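Local coordinates for protein transcriptional regulator (Cytophaga hutchinsonii, PDB 3F0C) that probably binds DNA as a dimer and controls transcription, as members of the TetR family of bacterial regulators do, at residues N18-R23 / N35-D40; D72-I77 / K89-L94; I82-L87 / K146-G151; H162-V167 / K190-V195. All blocks are in the same frame, centred on the assembly; numbering follows the deposited sequence.

Contact 1 of 4, residues N18-R23 / N35-D40; sequences NAAQKR and NEIASD. With SO4 (sulfate ion), chain B; SO4 (sulfate ion), chain C.
The contact lies in the DNA-binding head of a TetR-family regulator, where Ala19, Ala20 and Arg23 of helix 12-27 pack on Glu36, Ile37 and Asp40 of helix 34-41. By family topology, helix 34-41 is the first helix of the helix-turn-helix and helix 45-51 the recognition helix. The two segments run at 126° to each other. Their apolar centre is Ile37, whose two branches divide the work. CG2 rests on Ala19, 4.1 Å from its CB. The other branch ends at CD1, 3.6 Å from Ala20 CB. Leu58 of helix 55-78 touches both Ala20 and Ile37 and adds to this small core. A salt-bridge network borders it. The Arg23 chain bends at CG (chi2 -94°), which turns the guanidinium to Asp40. NE and NH1 both reach the same oxygen, Asp40 OD2, side-on and in the guanidinium plane. The NE bond is the shorter, 2.7 Å to OD2, and fairly straight at 162°. Glu36 lies over one face of the guanidinium. Its OE1 is 3.7 Å from Arg23 NH2, well out of plane, so this long bridge is one of charge alone. At the N-terminal end of helix 34-41, Asn35 N donates to a sulfate that Thr33, Met34 and Lys45 also hold. This is consistent with a place for a DNA phosphate, although the ion probably came from the crystallisation liquor. A second sulfate, also probably from the liquor, binds Arg23: its O3 accepts from Arg23 NH2 at 2.8 Å.

Contact 2 of 4, residues D72-I77 / K89-L94; sequences DEMDKI and KKYVKL
Leu94 is the main bump of this contact, and it pushes from helix 84-106 into a hollow formed by Glu73, Met74 and Ile77 on helix 55-78. Its CD2 branch goes deepest. CD2 lies 3.4 Å from Glu73 CB, on one wall of the hollow. A second wall is Met74, a selenomethionine, whose SE is 3.9 Å from the same Leu94 CD2. Ile77 closes the hollow with its CD1, 3.7 Å from Leu94 CD2. The other branch, Leu94 CD1, lies against the aliphatic part of Glu73, 3.7 Å from Glu73 CG. Leu94 takes the form with CG anti to its own backbone N (chi1 -165°), and this sends both methyls across the interface.

Ile77 is a bump in the other direction. It slides past Leu94 and lodges against the backbone and base of Lys90. Its CG2 meets Lys90 CB at 3.9 Å, while the rest of the lysine leads away from the interface. Met74 bends twice, and its end hooks round toward Tyr91. The methyl CE comes obliquely to the ring, 3.3 Å from Tyr91 CD1. The SE atom stands 5.5 Å from the centroid of the Tyr91 ring, a Met-aromatic contact. Beyond the pair, Tyr91 OH is hydrogen-bonded to Glu131, and Ile134 packs on Met74. No hydrogen bond joins the two segments. The contact is apolar side-chain packing. They run nearly antiparallel, at 161°. This is the antiparallel helix packing of the all-helical TetR core, here between the long helix that leaves the DNA-binding head and the next helix of the core.

Contact 3 of 4, residues I82-L87 / K146-G151; sequences IDATAL and KEFKRG
Glu147 meets Asp83, Ala84 and Thr85 at the N-terminal end of helix 84-106, a helix-capping site where a loop carboxylate joins the cap. The first shell centres on Glu147 OE1. Thr85 gives it two bonds. The backbone N of Thr85 is 3.2 Å from OE1, and the bond is straight at 168°. The hydroxyl OG1 of Thr85 is also 3.2 Å from Glu147 OE1, and donates nearly along the C-O bond of the carboxylate. The second oxygen, OE2, accepts from Ala84 N, but its position is less sure. The two bonds from Thr85 tie the carboxylate to the first turn. Asp83 OD1 comes within 3.3 Å of Glu147 OE1. These two acids would repel if both were charged, and the positive end of the helix may ease this.

Phe148 forms the rest of the first shell. Its ring lies obliquely beside Ala84 and Thr85, with CE1 3.7 Å from Thr85 OG1. Leu200 and Ile203 touch the ring from beyond the two segments, and Leu200 also touches Thr85.

The next shell positions Glu147. Helix 118-145 is closed by a Schellman motif, with Lys146, the first residue beyond it, at positive phi (74°). Glu147 follows at once, and its chain, extended beyond CG, reaches across to helix 84-106. On the other side, Asp83 is the N-cap residue of helix 84-106. Its OD2 accepts from Ala86 N at 2.6 Å.

Contact 4 of 4, residues H162-V167 / K190-V195; sequences HLLLGV and KNMCKV
Met192, a selenomethionine on helix 183-201, reaches over to Leu164 and Val167 of helix 153-174. Its CB is 4.1 Å from Leu164 CD2. CG comes next and wedges between two residues. It is 3.8 Å from Val167 CG1, and the CD2 branch of Leu164 flanks it as well. The chain runs straight out to SE and then bends (chi3 69°). The bend brings the methyl back onto Leu164. There CE touches the root of the leucine, 3.6 Å from Leu164 CB, and also its other branch, 3.7 Å from Leu164 CD1. The two side chains cross at about a right angle. Val92, Arg95 and Ser96 of helix 84-106 also pack on Met192.

Val195 carries the other half of the contact, and its methyls part. CG1 lies on Leu163, 3.4 Å from Leu163 CB. CG2 slides past Val167, 3.9 Å from Val167 CG2. Val167 also leans its CG1 on Asn191, 3.8 Å from Asn191 CB. No hydrogen bond crosses between the segments, and most of the touching residues are buried. Phe159 of the second subunit packs on Asn191 and Val195 and makes a cation-pi contact with Lys194. The segments run at 153°, nearly antiparallel. This is the pairing of the last two long helices of a TetR-family core, which in this family commonly join their counterparts in a four-helix dimer interface.

Contact 1 stands apart in the DNA-binding head, with its centre about 28 Å from that of contact 2 and about 43 Å from that of contact 3. Helix 55-78 links contacts 1 and 2, since it packs on contact 1 near its start and supplies residues 72-77 to contact 2. Contacts 2 and 3 share helix 84-106 and touch where Leu87 meets Ile77. Contacts 2 and 4 touch too, as Tyr91 packs on Leu164 and Val92 on Met192. Their centres are about 16 Å apart. Contact 3 lies on the opposite side of the chain's centre from contact 1. Among the four, contact 4 is the one touched by the second subunit.

Contact 1 of 4, residues N18-R23 / N35-D40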
# COMPACT_ATOMS: atom_id res chain seq x y z
N ASN A 18 -13.13 -17.63 -22.32
CA ASN A 18 -14.34 -17.28 -21.58
C ASN A 18 -14.72 -18.37 -20.53
O ASN A 18 -15.05 -18.07 -19.36
CB ASN A 18 -15.48 -17.01 -22.57
CG ASN A 18 -15.25 -15.73 -23.39
OD1 ASN A 18 -14.12 -15.22 -23.51
ND2 ASN A 18 -16.34 -15.19 -23.93
N ALA A 19 -14.65 -19.61 -21.00
CA ALA A 19 -14.79 -20.78 -20.21
C ALA A 19 -13.91 -20.58 -19.01
O ALA A 19 -14.38 -20.56 -17.87
CB ALA A 19 -14.33 -21.98 -21.04
N ALA A 20 -12.63 -20.39 -19.28
CA ALA A 20 -11.62 -20.24 -18.22
C ALA A 20 -12.02 -19.14 -17.24
O ALA A 20 -11.98 -19.35 -16.07
CB ALA A 20 -10.26 -19.93 -18.85
N GLN A 21 -12.41 -17.99 -17.76
CA GLN A 21 -12.79 -16.84 -16.95
C GLN A 21 -13.83 -17.20 -15.91
O GLN A 21 -13.71 -16.88 -14.74
CB GLN A 21 -13.35 -15.75 -17.87
CG GLN A 21 -13.85 -14.53 -17.14
CD GLN A 21 -13.73 -13.25 -17.95
OE1 GLN A 21 -13.55 -13.27 -19.17
NE2 GLN A 21 -13.81 -12.12 -17.27
N LYS A 22 -14.86 -17.88 -16.36
CA LYS A 22 -15.91 -18.29 -15.48
C LYS A 22 -15.42 -19.25 -14.44
O LYS A 22 -15.78 -19.13 -13.28
CB LYS A 22 -17.03 -18.93 -16.27
CG LYS A 22 -17.69 -17.96 -17.22
CD LYS A 22 -18.90 -18.54 -17.94
CE LYS A 22 -19.58 -17.41 -18.79
NZ LYS A 22 -20.93 -17.73 -19.43
N ARG A 23 -14.65 -20.24 -14.85
CA ARG A 23 -14.16 -21.24 -13.89
C ARG A 23 -13.39 -20.58 -12.81
O ARG A 23 -13.57 -20.87 -11.63
CB ARG A 23 -13.16 -22.21 -14.50
CG ARG A 23 -13.76 -23.28 -15.33
CD ARG A 23 -14.00 -24.54 -14.56
NE ARG A 23 -15.14 -25.22 -15.15
CZ ARG A 23 -15.89 -26.08 -14.51
NH1 ARG A 23 -16.92 -26.63 -15.15
NH2 ARG A 23 -15.62 -26.39 -13.25
N ASN A 35 -8.65 -30.40 -17.38
CA ASN A 35 -9.65 -31.33 -17.84
C ASN A 35 -11.03 -30.71 -17.74
O ASN A 35 -11.89 -30.97 -18.56
CB ASN A 35 -9.59 -32.65 -17.08
CG ASN A 35 -8.37 -33.47 -17.44
OD1 ASN A 35 -7.24 -33.11 -17.09
ND2 ASN A 35 -8.60 -34.58 -18.13
N GLU A 36 -11.25 -29.89 -16.72
CA GLU A 36 -12.54 -29.21 -16.58
C GLU A 36 -12.80 -28.25 -17.73
O GLU A 36 -13.85 -28.31 -18.35
CB GLU A 36 -12.62 -28.44 -15.25
CG GLU A 36 -13.02 -29.28 -14.04
CD GLU A 36 -12.66 -28.68 -12.66
OE1 GLU A 36 -12.20 -27.51 -12.57
OE2 GLU A 36 -12.85 -29.40 -11.65
N ILE A 37 -11.84 -27.37 -18.01
CA ILE A 37 -12.00 -26.32 -19.04
C ILE A 37 -12.21 -26.93 -20.40
O ILE A 37 -12.98 -26.43 -21.20
CB ILE A 37 -10.80 -25.36 -19.11
CG1 ILE A 37 -10.51 -24.77 -17.72
CG2 ILE A 37 -11.07 -24.24 -20.09
CD1 ILE A 37 -10.07 -23.29 -17.71
N ALA A 38 -11.50 -28.02 -20.65
CA ALA A 38 -11.70 -28.76 -21.86
C ALA A 38 -13.17 -29.20 -21.92
O ALA A 38 -13.90 -28.84 -22.83
CB ALA A 38 -10.76 -29.93 -21.92
N SER A 39 -13.62 -29.92 -20.91
CA SER A 39 -15.04 -30.31 -20.85
C SER A 39 -15.96 -29.16 -21.27
O SER A 39 -16.90 -29.35 -22.04
CB SER A 39 -15.44 -30.76 -19.43
OG SER A 39 -15.07 -32.11 -19.19
N ASP A 40 -15.69 -27.97 -20.73
CA ASP A 40 -16.61 -26.84 -20.84
C ASP A 40 -16.79 -26.44 -22.29
O ASP A 40 -17.90 -26.35 -22.80
CB ASP A 40 -16.11 -25.66 -20.00
CG ASP A 40 -16.13 -25.97 -18.49
OD1 ASP A 40 -16.12 -27.18 -18.14
OD2 ASP A 40 -16.16 -25.00 -17.67
S SO4 B . -18.74 -28.40 -12.58
O1 SO4 B . -18.33 -29.55 -13.39
O2 SO4 B . -19.70 -28.87 -11.58
O3 SO4 B . -17.56 -27.86 -11.90
O4 SO4 B . -19.36 -27.34 -13.38
S SO4 C . -4.71 -30.05 -14.94
O1 SO4 C . -5.92 -30.62 -15.57
O2 SO4 C . -4.29 -30.92 -13.85
O3 SO4 C . -3.60 -30.02 -15.90
O4 SO4 C . -4.90 -28.67 -14.46

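Contact 2 of 4, residues D72-I77 / K89-L94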
# COMPACT_ATOMS: atom_id res chain seq x y z
N ASP A 72 -11.91 -0.76 -22.58
CA ASP A 72 -13.19 -0.65 -23.22
C ASP A 72 -14.22 0.18 -22.44
O ASP A 72 -14.92 1.02 -23.01
CB ASP A 72 -13.73 -2.05 -23.46
CG ASP A 72 -13.07 -2.75 -24.64
OD1 ASP A 72 -11.99 -2.28 -25.08
OD2 ASP A 72 -13.65 -3.75 -25.13
N GLU A 73 -14.35 -0.05 -21.15
CA GLU A 73 -15.33 0.70 -20.41
C GLU A 73 -14.85 2.14 -20.22
O GLU A 73 -15.68 3.05 -20.14
CB GLU A 73 -15.59 0.05 -19.07
CG GLU A 73 -16.99 0.29 -18.57
CD GLU A 73 -18.01 -0.61 -19.27
OE1 GLU A 73 -17.58 -1.47 -20.09
OE2 GLU A 73 -19.24 -0.48 -18.99
N MSE A 74 -13.54 2.34 -20.12
CA MSE A 74 -12.96 3.67 -20.01
C MSE A 74 -13.23 4.50 -21.23
O MSE A 74 -13.66 5.66 -21.14
CB MSE A 74 -11.46 3.58 -19.83
CG MSE A 74 -11.07 3.35 -18.42
SE MSE A 74 -11.81 4.76 -17.24
CE MSE A 74 -10.23 5.84 -16.84
N ASP A 75 -12.97 3.88 -22.38
CA ASP A 75 -13.39 4.44 -23.66
C ASP A 75 -14.86 4.85 -23.68
O ASP A 75 -15.16 5.92 -24.19
CB ASP A 75 -13.12 3.46 -24.81
CG ASP A 75 -11.63 3.34 -25.17
OD1 ASP A 75 -10.76 4.02 -24.56
OD2 ASP A 75 -11.31 2.56 -26.10
N LYS A 76 -15.78 4.03 -23.15
CA LYS A 76 -17.20 4.43 -23.08
C LYS A 76 -17.32 5.72 -22.27
O LYS A 76 -17.73 6.75 -22.78
CB LYS A 76 -18.10 3.34 -22.48
CG LYS A 76 -18.58 2.27 -23.46
CD LYS A 76 -19.97 2.61 -24.14
CE LYS A 76 -20.12 2.05 -25.63
NZ LYS A 76 -21.46 1.41 -25.91
N ILE A 77 -16.89 5.68 -21.03
CA ILE A 77 -16.95 6.86 -20.15
C ILE A 77 -16.38 8.09 -20.84
O ILE A 77 -16.94 9.17 -20.73
CB ILE A 77 -16.13 6.68 -18.86
CG1 ILE A 77 -16.60 5.45 -18.09
CG2 ILE A 77 -16.24 7.95 -17.98
CD1 ILE A 77 -15.61 5.02 -16.92
N LYS A 89 -14.43 10.51 -11.31
CA LYS A 89 -15.15 9.72 -10.34
C LYS A 89 -15.58 8.41 -10.98
O LYS A 89 -15.45 7.34 -10.38
CB LYS A 89 -16.37 10.48 -9.84
CG LYS A 89 -16.05 11.71 -9.02
CD LYS A 89 -17.33 12.42 -8.63
CE LYS A 89 -17.14 13.53 -7.60
NZ LYS A 89 -18.48 13.98 -7.01
N LYS A 90 -16.09 8.50 -12.19
CA LYS A 90 -16.56 7.31 -12.89
C LYS A 90 -15.39 6.33 -13.06
O LYS A 90 -15.56 5.11 -13.07
CB LYS A 90 -17.17 7.68 -14.25
CG LYS A 90 -18.47 6.93 -14.57
CD LYS A 90 -19.74 7.67 -14.07
CE LYS A 90 -20.83 6.69 -13.53
NZ LYS A 90 -21.72 6.08 -14.59
N TYR A 91 -14.19 6.90 -13.17
CA TYR A 91 -12.97 6.12 -13.30
C TYR A 91 -12.65 5.37 -12.04
O TYR A 91 -12.34 4.18 -12.05
CB TYR A 91 -11.80 7.06 -13.66
CG TYR A 91 -10.46 6.60 -13.14
CD1 TYR A 91 -9.88 5.41 -13.59
CD2 TYR A 91 -9.79 7.34 -12.19
CE1 TYR A 91 -8.66 4.99 -13.11
CE2 TYR A 91 -8.57 6.94 -11.71
CZ TYR A 91 -8.00 5.76 -12.15
OH TYR A 91 -6.76 5.35 -11.64
N VAL A 92 -12.68 6.11 -10.94
CA VAL A 92 -12.42 5.49 -9.67
C VAL A 92 -13.35 4.29 -9.48
O VAL A 92 -12.88 3.21 -9.11
CB VAL A 92 -12.59 6.46 -8.49
CG1 VAL A 92 -12.14 5.78 -7.23
CG2 VAL A 92 -11.79 7.70 -8.70
N LYS A 93 -14.65 4.47 -9.75
CA LYS A 93 -15.61 3.36 -9.62
C LYS A 93 -15.17 2.20 -10.49
O LYS A 93 -15.25 1.04 -10.09
CB LYS A 93 -17.02 3.79 -10.01
CG LYS A 93 -17.68 4.84 -9.03
CD LYS A 93 -19.15 5.32 -9.41
CE LYS A 93 -19.73 6.34 -8.37
NZ LYS A 93 -21.11 6.86 -8.69
N LEU A 94 -14.70 2.51 -11.68
CA LEU A 94 -14.44 1.48 -12.63
C LEU A 94 -13.17 0.79 -12.18
O LEU A 94 -13.08 -0.45 -12.20
CB LEU A 94 -14.28 2.06 -14.01
CG LEU A 94 -14.35 1.04 -15.13
CD1 LEU A 94 -15.70 0.40 -15.09
CD2 LEU A 94 -14.07 1.67 -16.56

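Contact 3 of 4, residues I82-L87 / K146-G151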
# COMPACT_ATOMS: atom_id res chain seq x y z
N ILE A 82 -19.17 13.62 -20.33
CA ILE A 82 -19.49 14.26 -19.05
C ILE A 82 -18.28 15.14 -18.66
O ILE A 82 -17.33 15.23 -19.45
CB ILE A 82 -19.89 13.20 -18.00
CG1 ILE A 82 -18.72 12.22 -17.71
CG2 ILE A 82 -21.12 12.46 -18.53
CD1 ILE A 82 -18.92 11.18 -16.53
N ASP A 83 -18.28 15.82 -17.52
CA ASP A 83 -17.18 16.77 -17.27
C ASP A 83 -15.92 16.06 -16.71
O ASP A 83 -15.93 14.84 -16.51
CB ASP A 83 -17.66 17.98 -16.45
CG ASP A 83 -17.67 17.74 -14.94
OD1 ASP A 83 -18.18 18.64 -14.21
OD2 ASP A 83 -17.15 16.69 -14.46
N ALA A 84 -14.83 16.81 -16.51
CA ALA A 84 -13.56 16.22 -16.00
C ALA A 84 -13.79 15.51 -14.69
O ALA A 84 -13.37 14.36 -14.52
CB ALA A 84 -12.49 17.28 -15.82
N THR A 85 -14.47 16.20 -13.77
CA THR A 85 -14.83 15.64 -12.45
C THR A 85 -15.67 14.33 -12.56
O THR A 85 -15.26 13.27 -12.05
CB THR A 85 -15.56 16.72 -11.61
OG1 THR A 85 -14.82 17.95 -11.72
CG2 THR A 85 -15.67 16.33 -10.16
N ALA A 86 -16.81 14.37 -13.25
CA ALA A 86 -17.65 13.18 -13.41
C ALA A 86 -16.88 12.00 -13.98
O ALA A 86 -17.19 10.86 -13.65
CB ALA A 86 -18.85 13.47 -14.28
N LEU A 87 -15.92 12.28 -14.87
CA LEU A 87 -15.11 11.22 -15.50
C LEU A 87 -14.18 10.62 -14.44
O LEU A 87 -14.09 9.39 -14.26
CB LEU A 87 -14.28 11.76 -16.68
CG LEU A 87 -15.01 12.03 -17.99
CD1 LEU A 87 -14.25 13.05 -18.81
CD2 LEU A 87 -15.21 10.75 -18.78
N LYS A 146 -11.01 23.86 -17.90
CA LYS A 146 -10.79 24.86 -16.84
C LYS A 146 -11.43 24.47 -15.50
O LYS A 146 -11.65 25.33 -14.65
CB LYS A 146 -11.19 26.27 -17.30
CG LYS A 146 -10.29 26.84 -18.41
CD LYS A 146 -10.71 28.24 -18.86
CE LYS A 146 -9.78 28.76 -19.94
NZ LYS A 146 -10.19 30.11 -20.41
N GLU A 147 -11.69 23.18 -15.31
CA GLU A 147 -12.19 22.68 -14.03
C GLU A 147 -11.02 22.48 -13.07
O GLU A 147 -11.13 22.72 -11.87
CB GLU A 147 -12.94 21.36 -14.22
CG GLU A 147 -14.22 21.45 -15.04
CD GLU A 147 -14.72 20.09 -15.49
OE1 GLU A 147 -14.93 19.21 -14.62
OE2 GLU A 147 -14.89 19.87 -16.70
N PHE A 148 -9.88 22.05 -13.61
CA PHE A 148 -8.70 21.82 -12.80
C PHE A 148 -7.64 22.86 -13.15
O PHE A 148 -7.50 23.24 -14.30
CB PHE A 148 -8.11 20.42 -13.06
CG PHE A 148 -9.12 19.28 -13.08
CD1 PHE A 148 -10.23 19.27 -12.26
CD2 PHE A 148 -8.90 18.17 -13.89
CE1 PHE A 148 -11.13 18.19 -12.29
CE2 PHE A 148 -9.79 17.10 -13.92
CZ PHE A 148 -10.90 17.12 -13.12
N LYS A 149 -6.89 23.29 -12.14
CA LYS A 149 -5.75 24.19 -12.33
C LYS A 149 -4.56 23.42 -12.94
O LYS A 149 -4.38 22.24 -12.62
CB LYS A 149 -5.35 24.77 -10.98
CG LYS A 149 -6.37 25.71 -10.37
CD LYS A 149 -5.92 26.25 -8.99
CE LYS A 149 -6.95 27.19 -8.44
NZ LYS A 149 -6.48 27.64 -7.14
N ARG A 150 -3.78 24.08 -13.81
CA ARG A 150 -2.49 23.53 -14.29
C ARG A 150 -1.42 24.09 -13.40
O ARG A 150 -1.13 25.29 -13.49
CB ARG A 150 -2.13 24.00 -15.71
CG ARG A 150 -0.65 23.67 -16.09
CD ARG A 150 -0.08 24.28 -17.41
NE ARG A 150 -0.46 25.66 -17.77
CZ ARG A 150 -0.31 26.76 -17.02
NH1 ARG A 150 0.15 26.69 -15.77
NH2 ARG A 150 -0.66 27.95 -17.52
N GLY A 151 -0.79 23.28 -12.55
CA GLY A 151 -0.97 21.83 -12.43
C GLY A 151 0.16 21.16 -13.17
O GLY A 151 0.49 21.57 -14.31

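Contact 4 of 4, residues H162-V167 / K190-V195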
# COMPACT_ATOMS: atom_id res chain seq x y z
N HIS A 162 -1.52 6.15 -7.50
CA HIS A 162 -0.88 5.58 -6.32
C HIS A 162 -1.76 5.60 -5.04
O HIS A 162 -1.73 4.67 -4.22
CB HIS A 162 0.42 6.32 -6.03
CG HIS A 162 1.50 6.04 -7.02
ND1 HIS A 162 1.41 5.04 -7.97
CD2 HIS A 162 2.71 6.62 -7.20
CE1 HIS A 162 2.51 5.02 -8.69
NE2 HIS A 162 3.32 5.97 -8.25
N LEU A 163 -2.50 6.69 -4.87
CA LEU A 163 -3.37 6.82 -3.75
C LEU A 163 -4.31 5.65 -3.78
O LEU A 163 -4.48 4.97 -2.77
CB LEU A 163 -4.16 8.11 -3.83
CG LEU A 163 -3.41 9.29 -3.22
CD1 LEU A 163 -4.18 10.59 -3.55
CD2 LEU A 163 -3.20 9.08 -1.72
N LEU A 164 -4.93 5.39 -4.94
CA LEU A 164 -5.89 4.28 -5.01
C LEU A 164 -5.17 2.96 -4.77
O LEU A 164 -5.66 2.10 -4.05
CB LEU A 164 -6.57 4.23 -6.35
CG LEU A 164 -7.21 5.55 -6.77
CD1 LEU A 164 -7.76 5.40 -8.20
CD2 LEU A 164 -8.26 6.02 -5.72
N LEU A 165 -3.99 2.81 -5.32
CA LEU A 165 -3.31 1.54 -5.16
C LEU A 165 -3.06 1.29 -3.66
O LEU A 165 -3.11 0.14 -3.20
CB LEU A 165 -2.03 1.52 -6.00
CG LEU A 165 -1.08 0.33 -5.94
CD1 LEU A 165 -1.79 -0.91 -6.33
CD2 LEU A 165 0.23 0.55 -6.81
N GLY A 166 -2.84 2.35 -2.89
CA GLY A 166 -2.49 2.20 -1.48
C GLY A 166 -3.68 1.71 -0.70
O GLY A 166 -3.56 0.87 0.22
N VAL A 167 -4.86 2.22 -1.08
CA VAL A 167 -6.07 1.75 -0.47
C VAL A 167 -6.15 0.24 -0.66
O VAL A 167 -6.40 -0.52 0.26
CB VAL A 167 -7.31 2.42 -1.06
CG1 VAL A 167 -8.57 1.60 -0.69
CG2 VAL A 167 -7.41 3.88 -0.58
N LYS A 190 -15.67 2.39 -0.84
CA LYS A 190 -15.98 3.62 -0.13
C LYS A 190 -14.75 4.49 0.20
O LYS A 190 -14.78 5.73 0.11
CB LYS A 190 -16.87 3.31 1.09
CG LYS A 190 -18.34 3.05 0.63
CD LYS A 190 -19.22 2.28 1.59
CE LYS A 190 -20.74 2.46 1.30
NZ LYS A 190 -21.52 3.25 2.33
N ASN A 191 -13.64 3.83 0.53
CA ASN A 191 -12.35 4.50 0.69
C ASN A 191 -11.78 5.16 -0.56
O ASN A 191 -11.31 6.30 -0.52
CB ASN A 191 -11.32 3.47 1.11
CG ASN A 191 -11.42 3.12 2.53
OD1 ASN A 191 -11.41 4.01 3.38
ND2 ASN A 191 -11.49 1.81 2.83
N MSE A 192 -11.77 4.41 -1.66
CA MSE A 192 -11.31 4.93 -2.93
C MSE A 192 -12.03 6.20 -3.38
O MSE A 192 -11.45 7.00 -4.07
CB MSE A 192 -11.31 3.85 -4.02
CG MSE A 192 -10.05 2.98 -3.95
SE MSE A 192 -9.89 1.47 -5.26
CE MSE A 192 -9.63 2.44 -7.00
N CYS A 193 -13.27 6.39 -2.94
CA CYS A 193 -13.99 7.63 -3.20
C CYS A 193 -13.40 8.76 -2.35
O CYS A 193 -12.93 9.77 -2.87
CB CYS A 193 -15.48 7.46 -2.91
SG CYS A 193 -16.27 6.11 -3.81
N LYS A 194 -13.44 8.57 -1.03
CA LYS A 194 -12.88 9.49 -0.09
C LYS A 194 -11.63 10.09 -0.75
O LYS A 194 -11.52 11.30 -0.90
CB LYS A 194 -12.51 8.76 1.19
CG LYS A 194 -13.62 8.56 2.18
CD LYS A 194 -13.08 8.53 3.64
CE LYS A 194 -13.77 9.56 4.50
NZ LYS A 194 -13.43 9.31 5.89
N VAL A 195 -10.73 9.22 -1.18
CA VAL A 195 -9.48 9.64 -1.79
C VAL A 195 -9.75 10.47 -3.07
O VAL A 195 -9.33 11.63 -3.14
CB VAL A 195 -8.59 8.42 -2.09
CG1 VAL A 195 -7.28 8.84 -2.78
CG2 VAL A 195 -8.32 7.64 -0.80